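Local coordinates for protein 2-oxoglutarate-dependent dioxygenase tropC (Talaromyces stipitatus, PDB 6XJJ) that acts as an iron(II)- and 2-oxoglutarate-dependent dioxygenase in the biosynthesis of fungal tropolones, at residues L101-K106 with R120-S125; L184-V189 with P218-R223. All blocks are in the same frame, centred on the assembly; numbering follows the deposited sequence.

Contact 1 (L101-K106 with R120-S125); sequences LPLEEK and RGYEPS
K106 lays the aliphatic part of its side chain over one face of the Y122 ring. Its CB sits almost above the middle of the ring, 3.6 Å from the ring centroid and only 10° off the normal, which makes this a CH-pi contact. With CG beside the backbone N and anti to the carbonyl carbon (chi1 -50°) and the chain extended beyond it, CD comes to lie over the CE1-CZ side, K106 CD being 3.5 Å from Y122 CE1. The amino group ends above the hydroxyl end, with K106 NZ 4.0 Å from Y122 OH. The opposite face of the ring meets its own strand's continuation, where P124 N stands 3.7 Å above the plane, offset toward the rim. The CD1 methyl of L103 approaches the hydroxyl end of Y122 loosely, at 4.4 Å from OH. Lysine and tyrosine both suit a buried place like this because each joins an apolar body to a polar end that needs a partner. E140 OE2 takes both the salt bridge from K106 NZ and the hydrogen bond from Y122 OH, and the carbonyl of F99 also accepts from NZ. Thus, in the N-terminal region of the non-haem dioxygenase family and away from the metal site, the short helix 103-107, with P102 at its N-cap position, packs against strand 121-123, an outermost strand of the main sheet, whose neighbour 139-144 carries E140.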
ATOM      1  N   LEU A 101       6.505  10.849 -18.864  1.00 83.07           N
ATOM      2  CA  LEU A 101       7.734  10.661 -19.619  1.00 87.23           C
ATOM      3  C   LEU A 101       7.490   9.778 -20.842  1.00 92.47           C
ATOM      4  O   LEU A 101       6.548   8.980 -20.869  1.00 82.29           O
ATOM      5  CB  LEU A 101       8.807  10.029 -18.734  1.00 85.48           C
ATOM      6  CG  LEU A 101       9.370  10.883 -17.592  1.00 79.28           C
ATOM      7  CD1 LEU A 101      10.223  10.048 -16.639  1.00 78.51           C
ATOM      8  CD2 LEU A 101      10.196  12.022 -18.153  1.00 77.25           C
ATOM      9  N   PRO A 102       8.332   9.903 -21.871  1.00 96.05           N
ATOM     10  CA  PRO A 102       8.230   8.987 -23.013  1.00 94.82           C
ATOM     11  C   PRO A 102       8.399   7.545 -22.568  1.00 93.47           C
ATOM     12  O   PRO A 102       9.117   7.248 -21.613  1.00 87.78           O
ATOM     13  CB  PRO A 102       9.380   9.422 -23.926  1.00 99.95           C
ATOM     14  CG  PRO A 102       9.647  10.825 -23.556  1.00 91.39           C
ATOM     15  CD  PRO A 102       9.364  10.932 -22.091  1.00 85.85           C
ATOM     16  N   LEU A 103       7.740   6.635 -23.284  1.00 98.94           N
ATOM     17  CA  LEU A 103       7.812   5.236 -22.880  1.00 91.51           C
ATOM     18  C   LEU A 103       9.223   4.686 -23.053  1.00 97.73           C
ATOM     19  O   LEU A 103       9.687   3.894 -22.225  1.00101.04           O
ATOM     20  CB  LEU A 103       6.790   4.407 -23.655  1.00100.95           C
ATOM     21  CG  LEU A 103       6.660   2.953 -23.191  1.00 98.62           C
ATOM     22  CD1 LEU A 103       5.219   2.488 -23.263  1.00106.54           C
ATOM     23  CD2 LEU A 103       7.535   2.049 -24.035  1.00 97.36           C
ATOM     24  N   GLU A 104       9.932   5.102 -24.107  1.00101.11           N
ATOM     25  CA  GLU A 104      11.334   4.717 -24.221  1.00 96.33           C
ATOM     26  C   GLU A 104      12.141   5.267 -23.055  1.00 96.36           C
ATOM     27  O   GLU A 104      13.144   4.670 -22.651  1.00 96.64           O
ATOM     28  CB  GLU A 104      11.928   5.218 -25.538  1.00103.49           C
ATOM     29  CG  GLU A 104      12.069   6.723 -25.622  1.00110.93           C
ATOM     30  CD  GLU A 104      12.648   7.157 -26.948  1.00128.18           C
ATOM     31  OE1 GLU A 104      13.211   6.293 -27.654  1.00128.95           O
ATOM     32  OE2 GLU A 104      12.555   8.355 -27.284  1.00132.29           O
ATOM     33  N   GLU A 105      11.719   6.414 -22.515  1.00102.18           N
ATOM     34  CA  GLU A 105      12.423   7.044 -21.404  1.00 95.30           C
ATOM     35  C   GLU A 105      12.238   6.259 -20.109  1.00 88.50           C
ATOM     36  O   GLU A 105      13.195   6.070 -19.352  1.00 85.79           O
ATOM     37  CB  GLU A 105      11.924   8.481 -21.243  1.00104.45           C
ATOM     38  CG  GLU A 105      12.642   9.329 -20.202  1.00111.04           C
ATOM     39  CD  GLU A 105      14.050   9.695 -20.623  1.00116.87           C
ATOM     40  OE1 GLU A 105      14.397   9.447 -21.802  1.00106.00           O
ATOM     41  OE2 GLU A 105      14.800  10.249 -19.790  1.00113.33           O
ATOM     42  N   LYS A 106      11.017   5.792 -19.841  1.00 90.27           N
ATOM     43  CA  LYS A 106      10.770   5.001 -18.640  1.00 86.42           C
ATOM     44  C   LYS A 106      11.457   3.644 -18.726  1.00 90.25           C
ATOM     45  O   LYS A 106      12.018   3.160 -17.737  1.00 88.55           O
ATOM     46  CB  LYS A 106       9.270   4.783 -18.446  1.00 83.11           C
ATOM     47  CG  LYS A 106       8.413   6.018 -18.514  1.00 90.00           C
ATOM     48  CD  LYS A 106       6.950   5.629 -18.448  1.00 88.75           C
ATOM     49  CE  LYS A 106       6.058   6.628 -19.147  1.00 90.12           C
ATOM     50  NZ  LYS A 106       4.644   6.158 -19.178  1.00 93.73           N
ATOM     51  N   ARG A 120      12.970  -3.356  -8.812  1.00 80.57           N
ATOM     52  CA  ARG A 120      12.881  -1.907  -8.698  1.00 83.21           C
ATOM     53  C   ARG A 120      12.884  -1.296 -10.090  1.00 78.73           C
ATOM     54  O   ARG A 120      13.557  -1.792 -10.996  1.00 86.08           O
ATOM     55  CB  ARG A 120      14.061  -1.325  -7.914  1.00 73.53           C
ATOM     56  CG  ARG A 120      14.265  -1.917  -6.546  1.00 74.29           C
ATOM     57  CD  ARG A 120      13.187  -1.521  -5.551  1.00 77.23           C
ATOM     58  NE  ARG A 120      13.459  -2.173  -4.276  1.00 81.28           N
ATOM     59  CZ  ARG A 120      14.313  -1.716  -3.368  1.00 73.74           C
ATOM     60  NH1 ARG A 120      14.976  -0.588  -3.578  1.00 84.25           N
ATOM     61  NH2 ARG A 120      14.503  -2.392  -2.246  1.00 72.66           N
ATOM     62  N   GLY A 121      12.152  -0.198 -10.247  1.00 81.01           N
ATOM     63  CA  GLY A 121      12.121   0.516 -11.509  1.00 75.43           C
ATOM     64  C   GLY A 121      10.750   0.542 -12.158  1.00 79.29           C
ATOM     65  O   GLY A 121       9.728   0.493 -11.464  1.00 76.47           O
ATOM     66  N   TYR A 122      10.715   0.602 -13.488  1.00 81.62           N
ATOM     67  CA  TYR A 122       9.478   0.783 -14.233  1.00 81.07           C
ATOM     68  C   TYR A 122       8.955  -0.545 -14.765  1.00 81.20           C
ATOM     69  O   TYR A 122       9.721  -1.379 -15.253  1.00 69.96           O
ATOM     70  CB  TYR A 122       9.694   1.757 -15.393  1.00 83.67           C
ATOM     71  CG  TYR A 122       8.511   1.870 -16.321  1.00 76.91           C
ATOM     72  CD1 TYR A 122       7.352   2.526 -15.926  1.00 79.18           C
ATOM     73  CD2 TYR A 122       8.562   1.340 -17.601  1.00 94.80           C
ATOM     74  CE1 TYR A 122       6.277   2.629 -16.773  1.00 86.62           C
ATOM     75  CE2 TYR A 122       7.489   1.441 -18.458  1.00 84.32           C
ATOM     76  CZ  TYR A 122       6.351   2.091 -18.038  1.00 78.65           C
ATOM     77  OH  TYR A 122       5.278   2.205 -18.876  1.00 77.11           O
ATOM     78  N   GLU A 123       7.639  -0.728 -14.675  1.00 83.33           N
ATOM     79  CA  GLU A 123       6.972  -1.898 -15.233  1.00 77.98           C
ATOM     80  C   GLU A 123       5.836  -1.391 -16.105  1.00 78.30           C
ATOM     81  O   GLU A 123       4.956  -0.660 -15.606  1.00 71.53           O
ATOM     82  CB  GLU A 123       6.444  -2.839 -14.147  1.00 75.10           C
ATOM     83  CG  GLU A 123       5.883  -4.145 -14.700  1.00 86.21           C
ATOM     84  CD  GLU A 123       5.489  -5.121 -13.612  1.00 87.35           C
ATOM     85  OE1 GLU A 123       5.604  -4.765 -12.421  1.00 90.03           O
ATOM     86  OE2 GLU A 123       5.081  -6.253 -13.943  1.00 95.98           O
ATOM     87  N   PRO A 124       5.794  -1.736 -17.387  1.00 90.82           N
ATOM     88  CA  PRO A 124       4.755  -1.201 -18.267  1.00 90.67           C
ATOM     89  C   PRO A 124       3.443  -1.957 -18.098  1.00 79.07           C
ATOM     90  O   PRO A 124       3.337  -2.929 -17.351  1.00 74.80           O
ATOM     91  CB  PRO A 124       5.349  -1.393 -19.662  1.00 82.59           C
ATOM     92  CG  PRO A 124       6.235  -2.560 -19.532  1.00 76.72           C
ATOM     93  CD  PRO A 124       6.727  -2.616 -18.120  1.00 81.17           C
ATOM     94  N   SER A 125       2.433  -1.486 -18.819  1.00 72.76           N
ATOM     95  CA  SER A 125       1.102  -2.050 -18.704  1.00 87.02           C
ATOM     96  C   SER A 125       0.960  -3.297 -19.579  1.00 85.56           C
ATOM     97  O   SER A 125       1.802  -3.608 -20.427  1.00 85.74           O
ATOM     98  CB  SER A 125       0.053  -1.007 -19.086  1.00 81.72           C
ATOM     99  OG  SER A 125       0.192  -0.620 -20.443  1.00 90.12           O
TER

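Contact 2 (L184-V189 with P218-R223); sequences LMLDLV and PSIPMR
M185 overlaps M222 through a methylene and a methyl, with M185 CG 3.7 Å from M222 CE. The two thioether chains meet at about a right angle. M222 leaves its strand with CG anti to the backbone N (chi1 -172°) and stays extended until its end, where the chain bends (chi3 -65°) and turns the terminal methyl toward the helix. M185 instead folds at both chi2 and chi3, which leaves its CG as the atom presented to M222. Unbranched, flexible methionines suit this place, since each can shape itself to fill the space between a helix and a sheet. One residue further along the helix, L186 spreads its two methyls over two partners: CD1 lies 4.1 Å from P218 CG, and CD2 approaches the CD1 methyl of I220 at 4.4 Å. The leucine side chain crosses the proline ring at about a right angle. Proline offers a rigid apolar surface in the loop before the strand, and the longer branch of isoleucine reaches toward the helix. R182, one turn before L186, donates from NH2 to I220 O and so ties the helix to the loop leading into the strand. M185, I220 and M222 also touch F316 of strand 311-318. A long helix, here 171-204, packed along the outside of the major sheet is characteristic of the double-stranded beta-helix (jelly-roll) core of the 2-oxoglutarate-dependent dioxygenases.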
ATOM      1  N   LEU A 184       7.271   9.504   5.566  1.00 64.18           N
ATOM      2  CA  LEU A 184       5.959   9.693   6.175  1.00 63.30           C
ATOM      3  C   LEU A 184       5.174   8.391   6.188  1.00 69.18           C
ATOM      4  O   LEU A 184       4.500   8.080   7.175  1.00 72.30           O
ATOM      5  CB  LEU A 184       5.179  10.775   5.428  1.00 67.09           C
ATOM      6  CG  LEU A 184       5.744  12.192   5.455  1.00 63.92           C
ATOM      7  CD1 LEU A 184       4.951  13.096   4.526  1.00 68.11           C
ATOM      8  CD2 LEU A 184       5.718  12.742   6.857  1.00 60.90           C
ATOM      9  N   MET A 185       5.257   7.605   5.109  1.00 61.30           N
ATOM     10  CA  MET A 185       4.563   6.322   5.105  1.00 65.55           C
ATOM     11  C   MET A 185       5.143   5.369   6.144  1.00 62.53           C
ATOM     12  O   MET A 185       4.394   4.764   6.920  1.00 72.05           O
ATOM     13  CB  MET A 185       4.620   5.663   3.731  1.00 64.84           C
ATOM     14  CG  MET A 185       3.897   6.359   2.580  1.00 60.07           C
ATOM     15  SD  MET A 185       2.255   6.948   3.023  1.00 75.44           S
ATOM     16  CE  MET A 185       1.561   5.487   3.719  1.00 68.18           C
ATOM     17  N   LEU A 186       6.470   5.205   6.171  1.00 61.28           N
ATOM     18  CA  LEU A 186       7.077   4.364   7.200  1.00 59.47           C
ATOM     19  C   LEU A 186       6.611   4.766   8.593  1.00 66.28           C
ATOM     20  O   LEU A 186       6.343   3.905   9.441  1.00 68.34           O
ATOM     21  CB  LEU A 186       8.603   4.421   7.118  1.00 63.72           C
ATOM     22  CG  LEU A 186       9.321   3.711   8.275  1.00 73.81           C
ATOM     23  CD1 LEU A 186       8.895   2.267   8.382  1.00 58.26           C
ATOM     24  CD2 LEU A 186      10.826   3.790   8.108  1.00 70.59           C
ATOM     25  N   ASP A 187       6.506   6.069   8.855  1.00 66.52           N
ATOM     26  CA  ASP A 187       6.073   6.499  10.177  1.00 67.61           C
ATOM     27  C   ASP A 187       4.627   6.103  10.436  1.00 64.68           C
ATOM     28  O   ASP A 187       4.289   5.629  11.528  1.00 70.56           O
ATOM     29  CB  ASP A 187       6.224   8.006  10.326  1.00 76.69           C
ATOM     30  CG  ASP A 187       5.817   8.477  11.697  1.00 74.71           C
ATOM     31  OD1 ASP A 187       6.534   8.162  12.669  1.00 98.28           O
ATOM     32  OD2 ASP A 187       4.753   9.118  11.807  1.00 83.55           O
ATOM     33  N   LEU A 188       3.758   6.316   9.451  1.00 64.56           N
ATOM     34  CA  LEU A 188       2.353   5.965   9.615  1.00 62.71           C
ATOM     35  C   LEU A 188       2.167   4.462   9.788  1.00 73.17           C
ATOM     36  O   LEU A 188       1.344   4.028  10.604  1.00 64.86           O
ATOM     37  CB  LEU A 188       1.550   6.478   8.421  1.00 61.63           C
ATOM     38  CG  LEU A 188       0.074   6.079   8.345  1.00 69.88           C
ATOM     39  CD1 LEU A 188      -0.685   6.537   9.568  1.00 62.21           C
ATOM     40  CD2 LEU A 188      -0.549   6.675   7.096  1.00 65.52           C
ATOM     41  N   VAL A 189       2.920   3.646   9.043  1.00 64.54           N
ATOM     42  CA  VAL A 189       2.690   2.209   9.120  1.00 69.77           C
ATOM     43  C   VAL A 189       3.191   1.680  10.452  1.00 68.85           C
ATOM     44  O   VAL A 189       2.682   0.675  10.962  1.00 61.76           O
ATOM     45  CB  VAL A 189       3.347   1.473   7.935  1.00 67.97           C
ATOM     46  CG1 VAL A 189       4.844   1.353   8.115  1.00 72.94           C
ATOM     47  CG2 VAL A 189       2.713   0.118   7.745  1.00 70.95           C
ATOM     48  N   PRO A 218      12.765  -2.765   8.089  1.00 87.51           N
ATOM     49  CA  PRO A 218      11.605  -3.339   7.403  1.00 83.85           C
ATOM     50  C   PRO A 218      11.767  -3.386   5.893  1.00 69.63           C
ATOM     51  O   PRO A 218      12.516  -2.617   5.290  1.00 79.01           O
ATOM     52  CB  PRO A 218      10.477  -2.382   7.792  1.00 95.53           C
ATOM     53  CG  PRO A 218      11.178  -1.060   7.957  1.00 78.19           C
ATOM     54  CD  PRO A 218      12.548  -1.360   8.480  1.00 74.52           C
ATOM     55  N   SER A 219      11.017  -4.301   5.282  1.00 84.44           N
ATOM     56  CA  SER A 219      10.927  -4.395   3.829  1.00 78.71           C
ATOM     57  C   SER A 219       9.699  -3.593   3.416  1.00 74.82           C
ATOM     58  O   SER A 219       8.563  -4.000   3.678  1.00 74.15           O
ATOM     59  CB  SER A 219      10.833  -5.850   3.379  1.00 61.51           C
ATOM     60  OG  SER A 219      10.807  -5.968   1.966  1.00 84.73           O
ATOM     61  N   ILE A 220       9.927  -2.443   2.800  1.00 69.21           N
ATOM     62  CA  ILE A 220       8.857  -1.479   2.574  1.00 76.90           C
ATOM     63  C   ILE A 220       8.882  -0.979   1.137  1.00 74.31           C
ATOM     64  O   ILE A 220       9.361   0.131   0.863  1.00 70.97           O
ATOM     65  CB  ILE A 220       8.955  -0.312   3.564  1.00 71.58           C
ATOM     66  CG1 ILE A 220      10.402   0.178   3.659  1.00 72.99           C
ATOM     67  CG2 ILE A 220       8.398  -0.726   4.911  1.00 73.30           C
ATOM     68  CD1 ILE A 220      10.561   1.476   4.403  1.00 65.27           C
ATOM     69  N   PRO A 221       8.363  -1.751   0.196  1.00 59.90           N
ATOM     70  CA  PRO A 221       8.166  -1.219  -1.149  1.00 60.45           C
ATOM     71  C   PRO A 221       6.974  -0.283  -1.224  1.00 69.52           C
ATOM     72  O   PRO A 221       6.016  -0.365  -0.451  1.00 70.16           O
ATOM     73  CB  PRO A 221       7.938  -2.480  -1.989  1.00 64.80           C
ATOM     74  CG  PRO A 221       7.315  -3.424  -1.063  1.00 53.45           C
ATOM     75  CD  PRO A 221       7.909  -3.148   0.301  1.00 79.28           C
ATOM     76  N   MET A 222       7.091   0.647  -2.159  1.00 79.72           N
ATOM     77  CA  MET A 222       6.034   1.558  -2.564  1.00 75.17           C
ATOM     78  C   MET A 222       5.924   1.486  -4.074  1.00 71.97           C
ATOM     79  O   MET A 222       6.918   1.240  -4.757  1.00 70.75           O
ATOM     80  CB  MET A 222       6.351   2.984  -2.155  1.00 68.82           C
ATOM     81  CG  MET A 222       5.198   4.005  -2.356  1.00 76.17           C
ATOM     82  SD  MET A 222       5.659   5.711  -2.105  1.00 83.59           S
ATOM     83  CE  MET A 222       6.037   5.675  -0.404  1.00 76.23           C
ATOM     84  N   ARG A 223       4.716   1.716  -4.593  1.00 72.80           N
ATOM     85  CA  ARG A 223       4.501   1.763  -6.034  1.00 70.39           C
ATOM     86  C   ARG A 223       3.742   3.026  -6.404  1.00 70.59           C
ATOM     87  O   ARG A 223       2.746   3.373  -5.761  1.00 74.74           O
ATOM     88  CB  ARG A 223       3.743   0.528  -6.544  1.00 62.56           C
ATOM     89  CG  ARG A 223       4.495  -0.761  -6.281  1.00 66.82           C
ATOM     90  CD  ARG A 223       4.036  -1.926  -7.134  1.00 86.54           C
ATOM     91  NE  ARG A 223       4.774  -3.142  -6.804  1.00 92.63           N
ATOM     92  CZ  ARG A 223       4.738  -4.255  -7.524  1.00 64.50           C
ATOM     93  NH1 ARG A 223       4.042  -4.291  -8.649  1.00 79.61           N
ATOM     94  NH2 ARG A 223       5.442  -5.314  -7.150  1.00 78.19           N
TER

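Overall arrangement
Contacts 1 and 2 lie in series along the chain, with centres 22 Å apart, and both rest on the same large mixed sheet. Strand 139-144 joins them, being paired with 121-123 on one side and with 222-227 on the other. At their closest they merely pack, E123 OE1 lying 4.1 Å from R223 NH1. Contact 1 is peripheral: its centre is about 20 Å from the centre of the chain, whereas the centre of contact 2 is about 8 Å from that point. Neither supplies a ligand to the iron, which is held by H243, D245 and H302, but contact 2 comes nearer, with the M222 side chain about 12 Å from the metal.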